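Local coordinates for aminodeoxyfutalosine deaminase (Deinococcus radiodurans, PDB 2IMR), which catalyses the zinc-dependent deamination of aminodeoxyfutalosine to futalosine, a step of menaquinone biosynthesis, at residues L172-L177 with E196-L201; T214-S219 with L248-T253; L225-A230 with L292-A297; Y288-G293 with I312-R317. All blocks are in the same frame, centred on the assembly; numbering follows the deposited sequence.

Contact 1 (L172-L177 with E196-L201)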
loop_
_atom_site.group_PDB
_atom_site.type_symbol
_atom_site.label_atom_id
_atom_site.label_comp_id
_atom_site.label_asym_id
_atom_site.label_seq_id
_atom_site.Cartn_x
_atom_site.Cartn_y
_atom_site.Cartn_z
ATOM N N LEU A 172 5.514 -8.538 -5.200
ATOM C CA LEU A 172 5.143 -9.510 -4.171
ATOM C C LEU A 172 6.251 -9.445 -3.123
ATOM O O LEU A 172 7.378 -9.877 -3.381
ATOM C CB LEU A 172 5.077 -10.926 -4.756
ATOM C CG LEU A 172 4.118 -11.119 -5.932
ATOM C CD1 LEU A 172 4.188 -12.566 -6.412
ATOM C CD2 LEU A 172 2.700 -10.750 -5.507
ATOM N N TYR A 173 5.927 -8.892 -1.956
ATOM C CA TYR A 173 6.881 -8.739 -0.861
ATOM C C TYR A 173 6.827 -9.912 0.122
ATOM O O TYR A 173 5.773 -10.191 0.701
ATOM C CB TYR A 173 6.581 -7.454 -0.085
ATOM C CG TYR A 173 6.518 -6.185 -0.911
ATOM C CD1 TYR A 173 7.632 -5.358 -1.049
ATOM C CD2 TYR A 173 5.318 -5.781 -1.502
ATOM C CE1 TYR A 173 7.551 -4.155 -1.746
ATOM C CE2 TYR A 173 5.224 -4.587 -2.201
ATOM C CZ TYR A 173 6.339 -3.776 -2.318
ATOM O OH TYR A 173 6.227 -2.579 -2.984
ATOM N N PHE A 174 7.964 -10.574 0.326
ATOM C CA PHE A 174 8.039 -11.706 1.251
ATOM C C PHE A 174 8.174 -11.138 2.658
ATOM O O PHE A 174 9.128 -10.429 2.957
ATOM C CB PHE A 174 9.244 -12.593 0.910
ATOM C CG PHE A 174 9.305 -13.876 1.698
ATOM C CD1 PHE A 174 8.168 -14.665 1.860
ATOM C CD2 PHE A 174 10.509 -14.315 2.245
ATOM C CE1 PHE A 174 8.229 -15.875 2.555
ATOM C CE2 PHE A 174 10.583 -15.524 2.943
ATOM C CZ PHE A 174 9.440 -16.307 3.098
ATOM N N GLU A 175 7.221 -11.452 3.527
ATOM C CA GLU A 175 7.254 -10.909 4.882
ATOM C C GLU A 175 8.187 -11.657 5.826
ATOM O O GLU A 175 8.206 -12.882 5.851
ATOM C CB GLU A 175 5.839 -10.883 5.466
ATOM C CG GLU A 175 5.683 -9.933 6.636
ATOM C CD GLU A 175 4.237 -9.759 7.049
ATOM O OE1 GLU A 175 3.617 -10.751 7.480
ATOM O OE2 GLU A 175 3.721 -8.631 6.937
ATOM N N VAL A 176 8.971 -10.903 6.592
ATOM C CA VAL A 176 9.896 -11.490 7.558
ATOM C C VAL A 176 9.561 -10.936 8.936
ATOM O O VAL A 176 9.379 -9.733 9.102
ATOM C CB VAL A 176 11.356 -11.158 7.213
ATOM C CG1 VAL A 176 12.289 -11.755 8.269
ATOM C CG2 VAL A 176 11.692 -11.709 5.837
ATOM N N LEU A 177 9.484 -11.819 9.925
ATOM C CA LEU A 177 9.119 -11.414 11.276
ATOM C C LEU A 177 9.869 -12.199 12.349
ATOM O O LEU A 177 9.716 -13.404 12.455
ATOM C CB LEU A 177 7.603 -11.613 11.454
ATOM C CG LEU A 177 6.811 -11.107 12.668
ATOM C CD1 LEU A 177 5.335 -11.414 12.425
ATOM C CD2 LEU A 177 7.272 -11.764 13.965
ATOM N N GLU A 196 16.649 -15.688 -3.200
ATOM C CA GLU A 196 17.543 -15.980 -4.315
ATOM C C GLU A 196 16.883 -16.955 -5.280
ATOM O O GLU A 196 17.044 -16.849 -6.495
ATOM C CB GLU A 196 18.865 -16.563 -3.804
ATOM C CG GLU A 196 19.611 -15.634 -2.860
ATOM C CD GLU A 196 20.964 -16.176 -2.443
ATOM O OE1 GLU A 196 21.045 -17.370 -2.077
ATOM O OE2 GLU A 196 21.945 -15.403 -2.472
ATOM N N ARG A 197 16.129 -17.900 -4.728
ATOM C CA ARG A 197 15.437 -18.895 -5.532
ATOM C C ARG A 197 14.345 -18.224 -6.370
ATOM O O ARG A 197 14.261 -18.427 -7.582
ATOM C CB ARG A 197 14.816 -19.958 -4.616
ATOM C CG ARG A 197 14.369 -21.221 -5.330
ATOM C CD ARG A 197 13.588 -22.150 -4.409
ATOM N NE ARG A 197 12.269 -21.606 -4.092
ATOM C CZ ARG A 197 11.289 -22.292 -3.509
ATOM N NH1 ARG A 197 11.470 -23.563 -3.170
ATOM N NH2 ARG A 197 10.124 -21.708 -3.268
ATOM N N TRP A 198 13.518 -17.412 -5.721
ATOM C CA TRP A 198 12.426 -16.731 -6.406
ATOM C C TRP A 198 12.877 -15.666 -7.402
ATOM O O TRP A 198 12.209 -15.438 -8.411
ATOM C CB TRP A 198 11.471 -16.095 -5.387
ATOM C CG TRP A 198 10.688 -17.095 -4.581
ATOM C CD1 TRP A 198 10.131 -18.258 -5.034
ATOM C CD2 TRP A 198 10.352 -17.004 -3.189
ATOM N NE1 TRP A 198 9.471 -18.897 -4.011
ATOM C CE2 TRP A 198 9.590 -18.149 -2.867
ATOM C CE3 TRP A 198 10.620 -16.062 -2.184
ATOM C CZ2 TRP A 198 9.091 -18.384 -1.578
ATOM C CZ3 TRP A 198 10.125 -16.294 -0.899
ATOM C CH2 TRP A 198 9.367 -17.450 -0.611
ATOM N N ARG A 199 14.003 -15.015 -7.120
ATOM C CA ARG A 199 14.511 -13.964 -7.998
ATOM C C ARG A 199 14.736 -14.479 -9.420
ATOM O O ARG A 199 14.676 -13.714 -10.381
ATOM C CB ARG A 199 15.817 -13.384 -7.436
ATOM C CG ARG A 199 16.173 -12.007 -7.995
ATOM C CD ARG A 199 15.094 -10.991 -7.644
ATOM N NE ARG A 199 15.349 -9.654 -8.178
ATOM C CZ ARG A 199 16.398 -8.901 -7.862
ATOM N NH1 ARG A 199 17.316 -9.345 -7.013
ATOM N NH2 ARG A 199 16.517 -7.685 -8.381
ATOM N N ARG A 200 14.978 -15.780 -9.547
ATOM C CA ARG A 200 15.204 -16.402 -10.850
ATOM C C ARG A 200 13.890 -16.643 -11.590
ATOM O O ARG A 200 13.871 -16.763 -12.817
ATOM C CB ARG A 200 15.924 -17.740 -10.675
ATOM C CG ARG A 200 17.222 -17.653 -9.897
ATOM C CD ARG A 200 17.623 -19.018 -9.353
ATOM N NE ARG A 200 18.699 -18.898 -8.374
ATOM C CZ ARG A 200 18.812 -19.657 -7.285
ATOM N NH1 ARG A 200 17.910 -20.596 -7.030
ATOM N NH2 ARG A 200 19.823 -19.467 -6.445
ATOM N N LEU A 201 12.796 -16.714 -10.840
ATOM C CA LEU A 201 11.478 -16.970 -11.419
ATOM C C LEU A 201 10.738 -15.682 -11.733
ATOM O O LEU A 201 9.716 -15.683 -12.413
ATOM C CB LEU A 201 10.652 -17.819 -10.452
ATOM C CG LEU A 201 11.330 -19.119 -10.026
ATOM C CD1 LEU A 201 10.420 -19.891 -9.085
ATOM C CD2 LEU A 201 11.653 -19.952 -11.256
#
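Phe-174 and Trp-198 show how an edge-to-face (T-shaped) aromatic pair packs a barrel helix on its strand. From the backbone of strand 170-176, CB of Phe-174 leads toward helix 184-199, and with CG anti to the backbone N (chi1 -173°) the ring turns one face to the indole. CG lies 3.6 Å from Trp-198 CZ3. Along one side of the ring, CD2 approaches Trp-198 CZ3 to 3.7 Å, and CE2 follows a little farther off. On the other side CD1 lies between CZ3 and CH2, and from CE1 on the nearer partner is Trp-198 CH2, 3.7 Å from CE1 and 3.9 Å from CZ at the tip. Thus CZ3 stands over the middle of the phenyl face, with CH2 beside it. The six-membered ring of the indole comes edge first, its centroid 4.8 Å from that of Phe-174 and the two planes 78° apart. The indole nitrogen NE1 donates to Asp-160 OD1, an oxygen shared with the guanidinium of Arg-197. Trp-198 is wedged against Met-159 and Leu-163 of helix 156-163 and Leu-208 of strand 206-212. The pair therefore lies inside the beta-alpha-beta unit formed by strand 170-176, helix 184-199 and strand 206-212, in the layer where the helices of the amidohydrolase barrel cover its parallel sheet.

Contact 2 (T214-S219 with L248-T253)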
loop_
_atom_site.group_PDB
_atom_site.type_symbol
_atom_site.label_atom_id
_atom_site.label_comp_id
_atom_site.label_asym_id
_atom_site.label_seq_id
_atom_site.Cartn_x
_atom_site.Cartn_y
_atom_site.Cartn_z
ATOM N N THR A 214 7.442 -5.078 11.016
ATOM C CA THR A 214 7.292 -3.789 11.684
ATOM C C THR A 214 8.608 -3.473 12.376
ATOM O O THR A 214 9.506 -4.315 12.425
ATOM C CB THR A 214 6.205 -3.814 12.779
ATOM O OG1 THR A 214 6.653 -4.630 13.869
ATOM C CG2 THR A 214 4.875 -4.368 12.230
ATOM N N PRO A 215 8.736 -2.258 12.932
ATOM C CA PRO A 215 9.986 -1.909 13.614
ATOM C C PRO A 215 10.140 -2.625 14.956
ATOM O O PRO A 215 11.226 -2.630 15.533
ATOM C CB PRO A 215 9.879 -0.392 13.801
ATOM C CG PRO A 215 8.896 0.042 12.740
ATOM C CD PRO A 215 7.880 -1.070 12.767
ATOM N N PHE A 216 9.061 -3.223 15.458
ATOM C CA PHE A 216 9.130 -3.900 16.749
ATOM C C PHE A 216 8.980 -5.419 16.717
ATOM O O PHE A 216 9.091 -6.068 17.756
ATOM C CB PHE A 216 8.114 -3.288 17.722
ATOM C CG PHE A 216 6.694 -3.361 17.248
ATOM C CD1 PHE A 216 5.889 -4.444 17.588
ATOM C CD2 PHE A 216 6.161 -2.347 16.458
ATOM C CE1 PHE A 216 4.568 -4.515 17.146
ATOM C CE2 PHE A 216 4.839 -2.411 16.011
ATOM C CZ PHE A 216 4.043 -3.498 16.358
ATOM N N THR A 217 8.725 -5.987 15.538
ATOM C CA THR A 217 8.615 -7.440 15.422
ATOM C C THR A 217 9.811 -7.977 14.631
ATOM O O THR A 217 9.861 -9.154 14.265
ATOM C CB THR A 217 7.303 -7.871 14.723
ATOM O OG1 THR A 217 7.206 -7.234 13.446
ATOM C CG2 THR A 217 6.103 -7.492 15.569
ATOM N N VAL A 218 10.774 -7.095 14.377
ATOM C CA VAL A 218 11.998 -7.444 13.654
ATOM C C VAL A 218 13.128 -6.785 14.443
ATOM O O VAL A 218 13.099 -5.579 14.659
ATOM C CB VAL A 218 11.989 -6.875 12.208
ATOM C CG1 VAL A 218 13.312 -7.193 11.496
ATOM C CG2 VAL A 218 10.821 -7.474 11.421
ATOM N N SER A 219 14.109 -7.568 14.889
ATOM C CA SER A 219 15.212 -7.001 15.663
ATOM C C SER A 219 15.983 -5.973 14.834
ATOM O O SER A 219 15.973 -6.021 13.603
ATOM C CB SER A 219 16.168 -8.107 16.142
ATOM O OG SER A 219 16.893 -8.675 15.060
ATOM N N LEU A 248 3.713 4.198 18.848
ATOM C CA LEU A 248 4.488 5.407 19.114
ATOM C C LEU A 248 4.736 5.519 20.619
ATOM O O LEU A 248 5.815 5.922 21.059
ATOM C CB LEU A 248 3.726 6.640 18.624
ATOM C CG LEU A 248 4.316 8.006 18.988
ATOM C CD1 LEU A 248 5.691 8.184 18.351
ATOM C CD2 LEU A 248 3.362 9.093 18.522
ATOM N N GLU A 249 3.732 5.146 21.405
ATOM C CA GLU A 249 3.845 5.210 22.858
ATOM C C GLU A 249 4.974 4.344 23.420
ATOM O O GLU A 249 5.766 4.813 24.241
ATOM C CB GLU A 249 2.529 4.802 23.521
ATOM C CG GLU A 249 2.519 5.046 25.030
ATOM C CD GLU A 249 1.212 4.648 25.690
ATOM O OE1 GLU A 249 0.173 4.598 24.996
ATOM O OE2 GLU A 249 1.221 4.402 26.915
ATOM N N MET A 250 5.064 3.088 22.989
ATOM C CA MET A 250 6.115 2.237 23.528
ATOM C C MET A 250 7.509 2.667 23.109
ATOM O O MET A 250 8.469 2.439 23.844
ATOM C CB MET A 250 5.877 0.758 23.197
ATOM C CG MET A 250 5.821 0.394 21.739
ATOM S SD MET A 250 5.644 -1.412 21.577
ATOM C CE MET A 250 6.122 -1.610 19.875
ATOM N N PHE A 251 7.641 3.300 21.946
ATOM C CA PHE A 251 8.964 3.758 21.546
ATOM C C PHE A 251 9.379 4.923 22.436
ATOM O O PHE A 251 10.564 5.204 22.598
ATOM C CB PHE A 251 8.992 4.184 20.077
ATOM C CG PHE A 251 9.334 3.063 19.138
ATOM C CD1 PHE A 251 8.383 2.106 18.801
ATOM C CD2 PHE A 251 10.625 2.926 18.642
ATOM C CE1 PHE A 251 8.715 1.030 17.985
ATOM C CE2 PHE A 251 10.965 1.855 17.828
ATOM C CZ PHE A 251 10.007 0.905 17.498
ATOM N N ARG A 252 8.390 5.586 23.020
ATOM C CA ARG A 252 8.637 6.721 23.898
ATOM C C ARG A 252 8.827 6.316 25.355
ATOM O O ARG A 252 9.646 6.907 26.059
ATOM C CB ARG A 252 7.478 7.716 23.812
ATOM C CG ARG A 252 7.462 8.561 22.550
ATOM C CD ARG A 252 6.179 9.377 22.441
ATOM N NE ARG A 252 6.280 10.393 21.396
ATOM C CZ ARG A 252 5.260 11.122 20.948
ATOM N NH1 ARG A 252 4.041 10.955 21.447
ATOM N NH2 ARG A 252 5.461 12.024 19.997
ATOM N N THR A 253 8.083 5.307 25.801
ATOM C CA THR A 253 8.140 4.873 27.199
ATOM C C THR A 253 8.607 3.440 27.454
ATOM O O THR A 253 8.950 3.093 28.586
ATOM C CB THR A 253 6.761 4.994 27.855
ATOM O OG1 THR A 253 5.904 3.966 27.340
ATOM C CG2 THR A 253 6.144 6.352 27.553
#
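In the loop that follows strand 206-212 of the amidohydrolase barrel, Pro-215 and Phe-216 meet Met-250 and Phe-251 of helix 245-253, an example of a loop packed on a helix through a methyl and rings. The methyl of Met-250 makes the closest approach: CE is 3.2 Å from Phe-216 CG, which is tight. It sits over one face of the ring, displaced toward the CB side, in a CH-pi contact 3.6 Å from the centroid and 29° off the ring normal. The sulfur lies above the same face, SD 5.2 Å from the ring centroid, a more distant Met-aromatic contact beside the CH-pi one. Met-250 CG is between the backbone N and the carbonyl carbon (chi1 60°), and from there the extended chain carries CE across the gap, at about a right angle to Phe-216. Beneath the opposite face, Thr-214 OG1 lies 3.4 Å from the ring plane and close to its centre. That same oxygen accepts from Phe-216 N at 3.2 Å, closing an ST turn, and shares a 2.7 Å hydrogen bond with Thr-217 OG1. Replacing the Phe-216 ring by an alanine's methyl is likely to leave both Met-250 CE and Thr-214 OG1 without the ring between them. Alongside, Phe-251 CZ packs 3.9 Å from Pro-215 CB. Thr-217 OG1 is also hydrogen-bonded to ND1 of His-213, which probably binds substrate. The loop leaves the C-terminal end of a barrel strand, where TIM-barrel active sites lie, consistent with Pro-215 lying near the zinc ligand His-240.

Contact 3 (L225-A230 with L292-A297)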
loop_
_atom_site.group_PDB
_atom_site.type_symbol
_atom_site.label_atom_id
_atom_site.label_comp_id
_atom_site.label_asym_id
_atom_site.label_seq_id
_atom_site.Cartn_x
_atom_site.Cartn_y
_atom_site.Cartn_z
ATOM N N LEU A 225 20.054 -6.069 8.198
ATOM C CA LEU A 225 20.505 -7.110 7.282
ATOM C C LEU A 225 19.559 -7.140 6.091
ATOM O O LEU A 225 19.986 -7.257 4.942
ATOM C CB LEU A 225 20.504 -8.484 7.963
ATOM C CG LEU A 225 21.594 -8.775 8.997
ATOM C CD1 LEU A 225 21.394 -10.171 9.587
ATOM C CD2 LEU A 225 22.958 -8.668 8.331
ATOM N N LEU A 226 18.267 -7.017 6.374
ATOM C CA LEU A 226 17.261 -7.046 5.321
ATOM C C LEU A 226 17.303 -5.812 4.425
ATOM O O LEU A 226 17.294 -5.937 3.197
ATOM C CB LEU A 226 15.860 -7.188 5.928
ATOM C CG LEU A 226 15.573 -8.483 6.697
ATOM C CD1 LEU A 226 14.230 -8.354 7.438
ATOM C CD2 LEU A 226 15.557 -9.667 5.722
ATOM N N SER A 227 17.348 -4.623 5.020
ATOM C CA SER A 227 17.362 -3.412 4.206
ATOM C C SER A 227 18.640 -3.297 3.382
ATOM O O SER A 227 18.587 -2.903 2.216
ATOM C CB SER A 227 17.150 -2.150 5.067
ATOM O OG SER A 227 18.081 -2.043 6.127
ATOM N N ASP A 228 19.780 -3.647 3.972
ATOM C CA ASP A 228 21.046 -3.585 3.241
ATOM C C ASP A 228 21.017 -4.571 2.079
ATOM O O ASP A 228 21.432 -4.247 0.964
ATOM C CB ASP A 228 22.233 -3.920 4.152
ATOM C CG ASP A 228 22.555 -2.809 5.138
ATOM O OD1 ASP A 228 21.971 -1.713 5.025
ATOM O OD2 ASP A 228 23.406 -3.031 6.026
ATOM N N TYR A 229 20.529 -5.778 2.344
ATOM C CA TYR A 229 20.443 -6.803 1.310
ATOM C C TYR A 229 19.571 -6.321 0.157
ATOM O O TYR A 229 19.980 -6.364 -1.001
ATOM C CB TYR A 229 19.857 -8.095 1.885
ATOM C CG TYR A 229 19.728 -9.207 0.867
ATOM C CD1 TYR A 229 20.858 -9.877 0.389
ATOM C CD2 TYR A 229 18.479 -9.581 0.366
ATOM C CE1 TYR A 229 20.748 -10.892 -0.564
ATOM C CE2 TYR A 229 18.359 -10.594 -0.589
ATOM C CZ TYR A 229 19.497 -11.243 -1.046
ATOM O OH TYR A 229 19.383 -12.242 -1.984
ATOM N N ALA A 230 18.369 -5.850 0.480
ATOM C CA ALA A 230 17.439 -5.369 -0.540
ATOM C C ALA A 230 18.000 -4.189 -1.329
ATOM O O ALA A 230 17.869 -4.128 -2.553
ATOM C CB ALA A 230 16.110 -4.976 0.108
ATOM N N LEU A 292 18.883 4.240 12.338
ATOM C CA LEU A 292 19.400 2.893 12.165
ATOM C C LEU A 292 19.994 2.766 10.770
ATOM O O LEU A 292 20.738 1.827 10.489
ATOM C CB LEU A 292 18.286 1.854 12.349
ATOM C CG LEU A 292 18.703 0.384 12.248
ATOM C CD1 LEU A 292 19.793 0.075 13.269
ATOM C CD2 LEU A 292 17.490 -0.504 12.497
ATOM N N GLY A 293 19.655 3.717 9.900
ATOM C CA GLY A 293 20.170 3.704 8.543
ATOM C C GLY A 293 19.300 2.928 7.577
ATOM O O GLY A 293 19.689 2.686 6.435
ATOM N N VAL A 294 18.115 2.533 8.034
ATOM C CA VAL A 294 17.195 1.772 7.198
ATOM C C VAL A 294 16.495 2.639 6.148
ATOM O O VAL A 294 16.206 2.164 5.049
ATOM C CB VAL A 294 16.137 1.053 8.072
ATOM C CG1 VAL A 294 15.103 0.358 7.199
ATOM C CG2 VAL A 294 16.827 0.038 8.967
ATOM N N LEU A 295 16.223 3.902 6.467
ATOM C CA LEU A 295 15.546 4.764 5.498
ATOM C C LEU A 295 16.434 5.078 4.302
ATOM O O LEU A 295 15.957 5.545 3.265
ATOM C CB LEU A 295 15.065 6.061 6.160
ATOM C CG LEU A 295 14.039 5.866 7.287
ATOM C CD1 LEU A 295 13.399 7.191 7.641
ATOM C CD2 LEU A 295 12.960 4.876 6.848
ATOM N N ALA A 296 17.726 4.799 4.445
ATOM C CA ALA A 296 18.690 5.032 3.375
ATOM C C ALA A 296 18.344 4.185 2.155
ATOM O O ALA A 296 18.650 4.559 1.021
ATOM C CB ALA A 296 20.099 4.696 3.863
ATOM N N ALA A 297 17.705 3.043 2.392
ATOM C CA ALA A 297 17.316 2.141 1.312
ATOM C C ALA A 297 16.010 2.582 0.634
ATOM O O ALA A 297 15.518 1.914 -0.275
ATOM C CB ALA A 297 17.170 0.721 1.858
#
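Ser-227 meets Val-294 and Ala-297 in a small, purely van der Waals contact, one that shows how short side chains let a helix and a turn come close. Both branches of the valine take part: CG2 lies 3.7 Å from Ser-227 OG, and CG1 is 3.9 Å from Ser-227 CB. Farther along, the methyl of Ala-297 rests against the helix backbone, 3.9 Å from Ser-227 O. The backbones approach to 6.0 Å between the CA atoms of Ser-227 and Val-294. The hydroxyl's polar needs are met within its own helix: OG, placed between the backbone N and the carbonyl carbon (chi1 55°), bonds to Met-223 O one turn back. In the next shell, Val-294 also packs on Met-223 and Leu-289, and Ala-297 on Ala-231 and Leu-237. Ala-297 N donates to Val-294 O at 3.2 Å, bringing the two apolar residues onto the same side of a 3-10 turn. Just before it, Gly-293, with its positive phi of 89°, ends helix 285-292 in a Schellman motif. Such a helix stop followed by a tight turn into the next strand, here 300-303, is a compact alpha-to-beta connection of the barrel fold, resting on the neighbouring helix 220-233.

Contact 4 (Y288-G293 with I312-R317)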
loop_
_atom_site.group_PDB
_atom_site.type_symbol
_atom_site.label_atom_id
_atom_site.label_comp_id
_atom_site.label_asym_id
_atom_site.label_seq_id
_atom_site.Cartn_x
_atom_site.Cartn_y
_atom_site.Cartn_z
ATOM N N TYR A 288 13.780 6.020 14.864
ATOM C CA TYR A 288 14.522 4.785 15.078
ATOM C C TYR A 288 15.058 4.238 13.752
ATOM O O TYR A 288 16.250 3.970 13.618
ATOM C CB TYR A 288 13.614 3.742 15.738
ATOM C CG TYR A 288 14.083 2.315 15.566
ATOM C CD1 TYR A 288 15.317 1.900 16.064
ATOM C CD2 TYR A 288 13.286 1.378 14.898
ATOM C CE1 TYR A 288 15.754 0.587 15.901
ATOM C CE2 TYR A 288 13.710 0.065 14.729
ATOM C CZ TYR A 288 14.945 -0.324 15.232
ATOM O OH TYR A 288 15.372 -1.620 15.067
ATOM N N LEU A 289 14.175 4.069 12.769
ATOM C CA LEU A 289 14.588 3.545 11.465
ATOM C C LEU A 289 15.557 4.471 10.744
ATOM O O LEU A 289 16.488 4.023 10.078
ATOM C CB LEU A 289 13.370 3.318 10.568
ATOM C CG LEU A 289 12.416 2.201 10.985
ATOM C CD1 LEU A 289 11.197 2.192 10.055
ATOM C CD2 LEU A 289 13.153 0.870 10.935
ATOM N N ASP A 290 15.322 5.771 10.869
ATOM C CA ASP A 290 16.171 6.749 10.212
ATOM C C ASP A 290 17.597 6.687 10.758
ATOM O O ASP A 290 18.560 6.626 9.991
ATOM C CB ASP A 290 15.582 8.149 10.399
ATOM C CG ASP A 290 16.239 9.183 9.502
ATOM O OD1 ASP A 290 16.569 8.849 8.340
ATOM O OD2 ASP A 290 16.410 10.333 9.952
ATOM N N GLU A 291 17.733 6.683 12.080
ATOM C CA GLU A 291 19.059 6.635 12.692
ATOM C C GLU A 291 19.704 5.264 12.553
ATOM O O GLU A 291 20.928 5.136 12.636
ATOM C CB GLU A 291 18.986 7.039 14.164
ATOM C CG GLU A 291 18.315 8.383 14.372
ATOM C CD GLU A 291 18.538 8.955 15.751
ATOM O OE1 GLU A 291 18.673 8.173 16.716
ATOM O OE2 GLU A 291 18.564 10.197 15.872
ATOM N N LEU A 292 18.883 4.240 12.338
ATOM C CA LEU A 292 19.400 2.893 12.165
ATOM C C LEU A 292 19.994 2.766 10.770
ATOM O O LEU A 292 20.738 1.827 10.489
ATOM C CB LEU A 292 18.286 1.854 12.349
ATOM C CG LEU A 292 18.703 0.384 12.248
ATOM C CD1 LEU A 292 19.793 0.075 13.269
ATOM C CD2 LEU A 292 17.490 -0.504 12.497
ATOM N N GLY A 293 19.655 3.717 9.900
ATOM C CA GLY A 293 20.170 3.704 8.543
ATOM C C GLY A 293 19.300 2.928 7.577
ATOM O O GLY A 293 19.689 2.686 6.435
ATOM N N ILE A 312 7.847 13.212 9.675
ATOM C CA ILE A 312 7.508 13.532 8.292
ATOM C C ILE A 312 8.701 14.139 7.555
ATOM O O ILE A 312 8.963 13.796 6.406
ATOM C CB ILE A 312 6.291 14.489 8.235
ATOM C CG1 ILE A 312 5.056 13.761 8.775
ATOM C CG2 ILE A 312 6.040 14.950 6.796
ATOM C CD1 ILE A 312 3.844 14.640 8.974
ATOM N N ALA A 313 9.438 15.019 8.229
ATOM C CA ALA A 313 10.613 15.646 7.631
ATOM C C ALA A 313 11.674 14.594 7.307
ATOM O O ALA A 313 12.318 14.651 6.259
ATOM C CB ALA A 313 11.185 16.703 8.581
ATOM N N ARG A 314 11.848 13.620 8.201
ATOM C CA ARG A 314 12.832 12.562 7.978
ATOM C C ARG A 314 12.446 11.707 6.771
ATOM O O ARG A 314 13.300 11.312 5.974
ATOM C CB ARG A 314 12.956 11.674 9.227
ATOM C CG ARG A 314 13.525 12.382 10.450
ATOM C CD ARG A 314 13.505 11.473 11.676
ATOM N NE ARG A 314 14.094 12.104 12.859
ATOM C CZ ARG A 314 15.401 12.183 13.105
ATOM N NH1 ARG A 314 16.278 11.672 12.255
ATOM N NH2 ARG A 314 15.829 12.772 14.211
ATOM N N VAL A 315 11.156 11.419 6.643
ATOM C CA VAL A 315 10.653 10.620 5.529
ATOM C C VAL A 315 10.867 11.349 4.206
ATOM O O VAL A 315 11.299 10.756 3.215
ATOM C CB VAL A 315 9.140 10.317 5.712
ATOM C CG1 VAL A 315 8.571 9.667 4.458
ATOM C CG2 VAL A 315 8.949 9.412 6.914
ATOM N N ALA A 316 10.561 12.639 4.199
ATOM C CA ALA A 316 10.720 13.461 3.005
ATOM C C ALA A 316 12.184 13.517 2.568
ATOM O O ALA A 316 12.494 13.383 1.384
ATOM C CB ALA A 316 10.196 14.864 3.275
ATOM N N ARG A 317 13.078 13.712 3.530
ATOM C CA ARG A 317 14.513 13.784 3.255
ATOM C C ARG A 317 15.044 12.500 2.632
ATOM O O ARG A 317 15.865 12.533 1.709
ATOM C CB ARG A 317 15.277 14.072 4.554
ATOM C CG ARG A 317 16.794 13.983 4.422
ATOM C CD ARG A 317 17.495 14.410 5.704
ATOM N NE ARG A 317 17.126 13.591 6.857
ATOM C CZ ARG A 317 17.646 13.748 8.070
ATOM N NH1 ARG A 317 18.556 14.691 8.279
ATOM N NH2 ARG A 317 17.261 12.970 9.073
HETATM O O HOH W 1 16.020 10.995 6.574
HETATM O O HOH W 2 18.672 12.274 13.886
#
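Asp-290 of helix 285-292 reaches two arginines of helix 309-318, Arg-314 and Arg-317, in a salt-bridge network that joins neighbouring outer helices of the TIM barrel. It illustrates how one carboxylate oxygen can serve two guanidinium groups by meeting each at its edge. The short helical segments approach to 10.6 Å between axes. With CG anti to the backbone N (chi1 -168°), Asp-290 extends its carboxylate toward the second helix. Arg-314 NH1 donates to Asp-290 OD2 at 2.7 Å; the oxygen lies in the guanidinium plane and receives the proton on its anti lone pair, although the two groups are turned 69° against each other. Arg-317 comes at about a right angle, its chain bent, its plane 41° from the carboxylate, and its NH2 makes a weak hydrogen bond of 2.9 Å to the same OD2. Arg-314 is held at NE too, by a salt bridge to Asp-310. A leucine in place of Arg-314 would probably cost OD2 of Asp-290 the stronger of its two arginine bonds, leaving the weak one to Arg-317, and Asp-310 would lose this partner. Glu-291 adds charge more loosely: its OE2 lies 4.1 Å from Arg-314 NH2, well out of the guanidinium plane, and its own salt bridges go to Arg-277 and Arg-287. A water spans this gap, giving to Glu-291 OE2 and accepting from Arg-314 NH2. A second water donates to Asp-290 OD1 and Arg-314 O and accepts from Arg-317 NE, each at 2.8 Å.

The four contacts lie in one barrel domain and differ in their distance from the zinc. Pro-215 of contact 2 has its side chain about 11 Å from the metal and about 6 Å from the side chain of the zinc ligand His-240; the side chain of Phe-174 of contact 1 is about 13 Å from the metal, whereas contact 4 lies on the outer surface, away from the zinc and substrate residues. Contacts 3 and 4, centres 12 Å apart, share Leu-292 and Gly-293 and are joined by a probable hydrogen bond from Val-294 N to Leu-289 O (3.0 Å). Contact 2 touches contact 4 through Phe-251 and Tyr-288, and contact 1 through Val-218 and Val-176. Tyr-229 OH of contact 3 packs on Glu-196 CG of contact 1 at 3.5 Å.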